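AclR protein (Streptomyces galilaeus, PDB 2GEY) is a putative hydroxylase of the SnoaL-like family that probably acts in the biosynthesis of aromatic polyketide antibiotics. Local coordinates at residues F58-L63 and T82-G87. Sequence-based numbering, arbitrary orientation.
Sequences FPDLQL and TATHQG
Asp60 reaches across to Thr84 and grips it with both carboxylate oxygens. Asp60 OD1 accepts a hydrogen bond from Thr84 N at 2.8 Å, nearly straight at 171°. Asp60 OD2 accepts one from Thr84 OG1 at 2.6 Å. Both oxygens use their syn lone pairs, and the two side chains meet at about a right angle. Asp60 CG stands between its own backbone N and carbonyl carbon (chi1 60°), which carries the carboxylate over to residues 83-84. Arg98 also hydrogen-bonds Thr84 OG1 and forms a long, weak ion pair with Asp60.

Gln62 and Thr82 form an antiparallel hydrogen-bonded pair, with Gln62 N to Thr82 O at 2.8 Å and Thr82 N to Gln62 O at 3.0 Å. A water links Gln62 O to Thr82 OG1.

Apolar contacts centre on Ala83. Its CB meets Phe58 CB at 3.7 Å and Leu61 CB at 3.8 Å. The Phe58 ring lies oblique to His85, with planes at 37°, and turns an edge to Thr84 O. Pro59 CG and CD rest on Gln86 CB.

The type I turn from Phe58 to Leu61 follows helix 44-57 and leads into the hairpin of strands 62-71 and 74-84. This hairpin edges the mixed sheet of the NTF2-like alpha+beta barrel, with strand 62-71 outermost within the chain. The carboxylate thus extends the hydrogen bonding of the hairpin past its last backbone pair, and Arg98, though at long range, may help stabilise the negative charge of Asp60.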
ATOM      1  N   PHE A  58     -11.889  15.692   7.604  1.00 25.52           N
ATOM      2  CA  PHE A  58     -12.312  15.460   6.222  1.00 25.17           C
ATOM      3  C   PHE A  58     -13.808  15.101   6.158  1.00 24.72           C
ATOM      4  O   PHE A  58     -14.173  13.978   5.794  1.00 24.38           O
ATOM      5  CB  PHE A  58     -11.448  14.352   5.630  1.00 25.09           C
ATOM      6  CG  PHE A  58      -9.977  14.615   5.770  1.00 25.13           C
ATOM      7  CD1 PHE A  58      -9.376  15.623   5.033  1.00 24.78           C
ATOM      8  CD2 PHE A  58      -9.202  13.892   6.672  1.00 25.74           C
ATOM      9  CE1 PHE A  58      -8.024  15.895   5.168  1.00 24.72           C
ATOM     10  CE2 PHE A  58      -7.840  14.155   6.808  1.00 25.62           C
ATOM     11  CZ  PHE A  58      -7.258  15.163   6.059  1.00 24.69           C
ATOM     12  N   PRO A  59     -14.677  16.071   6.491  1.00 24.75           N
ATOM     13  CA  PRO A  59     -16.114  15.813   6.694  1.00 24.76           C
ATOM     14  C   PRO A  59     -16.894  15.375   5.456  1.00 24.73           C
ATOM     15  O   PRO A  59     -18.017  14.873   5.587  1.00 24.83           O
ATOM     16  CB  PRO A  59     -16.638  17.155   7.200  1.00 24.92           C
ATOM     17  CG  PRO A  59     -15.689  18.160   6.699  1.00 25.20           C
ATOM     18  CD  PRO A  59     -14.348  17.490   6.721  1.00 24.84           C
ATOM     19  N   ASP A  60     -16.311  15.576   4.277  1.00 24.14           N
ATOM     20  CA  ASP A  60     -16.949  15.220   3.016  1.00 24.33           C
ATOM     21  C   ASP A  60     -16.264  14.033   2.348  1.00 23.91           C
ATOM     22  O   ASP A  60     -16.423  13.807   1.145  1.00 23.63           O
ATOM     23  CB  ASP A  60     -16.945  16.427   2.075  1.00 24.49           C
ATOM     24  CG  ASP A  60     -15.547  16.934   1.755  1.00 25.78           C
ATOM     25  OD1 ASP A  60     -14.537  16.376   2.244  1.00 25.53           O
ATOM     26  OD2 ASP A  60     -15.460  17.918   1.003  1.00 29.42           O
ATOM     27  N   LEU A  61     -15.502  13.263   3.116  1.00 23.64           N
ATOM     28  CA  LEU A  61     -14.685  12.220   2.512  1.00 23.76           C
ATOM     29  C   LEU A  61     -15.549  11.198   1.776  1.00 23.71           C
ATOM     30  O   LEU A  61     -16.710  10.957   2.145  1.00 23.41           O
ATOM     31  CB  LEU A  61     -13.778  11.541   3.539  1.00 23.63           C
ATOM     32  CG  LEU A  61     -14.443  10.741   4.660  1.00 24.49           C
ATOM     33  CD1 LEU A  61     -14.788   9.319   4.210  1.00 25.07           C
ATOM     34  CD2 LEU A  61     -13.529  10.709   5.887  1.00 24.14           C
ATOM     35  N   GLN A  62     -14.989  10.635   0.716  1.00 23.60           N
ATOM     36  CA  GLN A  62     -15.650   9.590  -0.059  1.00 24.00           C
ATOM     37  C   GLN A  62     -14.665   8.473  -0.338  1.00 24.58           C
ATOM     38  O   GLN A  62     -13.505   8.734  -0.671  1.00 24.86           O
ATOM     39  CB  GLN A  62     -16.187  10.161  -1.382  1.00 24.01           C
ATOM     40  CG  GLN A  62     -17.373  11.082  -1.213  1.00 23.99           C
ATOM     41  CD  GLN A  62     -18.630  10.324  -0.841  1.00 24.93           C
ATOM     42  OE1 GLN A  62     -19.214   9.629  -1.679  1.00 24.12           O
ATOM     43  NE2 GLN A  62     -19.050  10.443   0.423  1.00 22.30           N
ATOM     44  N   LEU A  63     -15.129   7.238  -0.169  1.00 24.74           N
ATOM     45  CA  LEU A  63     -14.349   6.043  -0.465  1.00 25.36           C
ATOM     46  C   LEU A  63     -14.759   5.506  -1.813  1.00 25.89           C
ATOM     47  O   LEU A  63     -15.947   5.255  -2.041  1.00 25.37           O
ATOM     48  CB  LEU A  63     -14.604   4.952   0.570  1.00 25.22           C
ATOM     49  CG  LEU A  63     -13.883   5.061   1.908  1.00 25.76           C
ATOM     50  CD1 LEU A  63     -14.197   6.357   2.599  1.00 27.60           C
ATOM     51  CD2 LEU A  63     -14.267   3.877   2.773  1.00 26.66           C
ATOM     52  N   THR A  82     -11.036  10.382  -1.213  1.00 24.11           N
ATOM     53  CA  THR A  82     -10.926  11.783  -1.617  1.00 24.37           C
ATOM     54  C   THR A  82     -11.757  12.641  -0.682  1.00 24.17           C
ATOM     55  O   THR A  82     -12.802  12.211  -0.205  1.00 23.24           O
ATOM     56  CB  THR A  82     -11.363  12.011  -3.071  1.00 24.67           C
ATOM     57  OG1 THR A  82     -12.704  11.555  -3.263  1.00 26.06           O
ATOM     58  CG2 THR A  82     -10.442  11.264  -4.024  1.00 25.27           C
ATOM     59  N   ALA A  83     -11.283  13.851  -0.413  1.00 24.49           N
ATOM     60  CA  ALA A  83     -11.955  14.734   0.520  1.00 25.14           C
ATOM     61  C   ALA A  83     -11.438  16.154   0.387  1.00 25.51           C
ATOM     62  O   ALA A  83     -10.506  16.419  -0.373  1.00 25.04           O
ATOM     63  CB  ALA A  83     -11.728  14.247   1.941  1.00 25.05           C
ATOM     64  N   THR A  84     -12.050  17.050   1.154  1.00 26.25           N
ATOM     65  CA  THR A  84     -11.540  18.406   1.326  1.00 26.84           C
ATOM     66  C   THR A  84     -11.011  18.528   2.753  1.00 26.93           C
ATOM     67  O   THR A  84     -11.613  18.002   3.693  1.00 26.21           O
ATOM     68  CB  THR A  84     -12.648  19.451   1.101  1.00 27.09           C
ATOM     69  OG1 THR A  84     -13.396  19.101  -0.066  1.00 30.61           O
ATOM     70  CG2 THR A  84     -12.052  20.808   0.895  1.00 27.80           C
ATOM     71  N   HIS A  85      -9.893  19.232   2.913  1.00 27.07           N
ATOM     72  CA  HIS A  85      -9.290  19.426   4.226  1.00 27.52           C
ATOM     73  C   HIS A  85      -9.968  20.610   4.919  1.00 27.79           C
ATOM     74  O   HIS A  85      -9.621  21.770   4.674  1.00 27.44           O
ATOM     75  CB  HIS A  85      -7.771  19.640   4.105  1.00 27.48           C
ATOM     76  CG  HIS A  85      -7.069  19.742   5.425  1.00 27.55           C
ATOM     77  ND1 HIS A  85      -5.871  20.406   5.584  1.00 27.53           N
ATOM     78  CD2 HIS A  85      -7.406  19.275   6.650  1.00 28.03           C
ATOM     79  CE1 HIS A  85      -5.497  20.334   6.851  1.00 27.99           C
ATOM     80  NE2 HIS A  85      -6.416  19.661   7.520  1.00 27.87           N
ATOM     81  N   GLN A  86     -10.943  20.294   5.773  1.00 28.29           N
ATOM     82  CA  GLN A  86     -11.788  21.296   6.428  1.00 28.93           C
ATOM     83  C   GLN A  86     -11.527  21.437   7.927  1.00 29.21           C
ATOM     84  O   GLN A  86     -11.908  22.450   8.519  1.00 28.86           O
ATOM     85  CB  GLN A  86     -13.273  20.957   6.231  1.00 29.35           C
ATOM     86  CG  GLN A  86     -13.738  20.834   4.784  1.00 31.09           C
ATOM     87  CD  GLN A  86     -13.807  22.158   4.032  1.00 35.56           C
ATOM     88  OE1 GLN A  86     -14.156  22.186   2.851  1.00 39.41           O
ATOM     89  NE2 GLN A  86     -13.483  23.257   4.704  1.00 37.07           N
ATOM     90  N   GLY A  87     -10.900  20.439   8.543  1.00 29.34           N
ATOM     91  CA  GLY A  87     -10.563  20.498   9.971  1.00 30.16           C
ATOM     92  C   GLY A  87      -9.092  20.221  10.213  1.00 30.48           C
ATOM     93  O   GLY A  87      -8.435  19.602   9.381  1.00 30.09           O
TER
HETATM   94  O   HOH W   1     -13.073   8.770  -3.720  1.00 24.64           O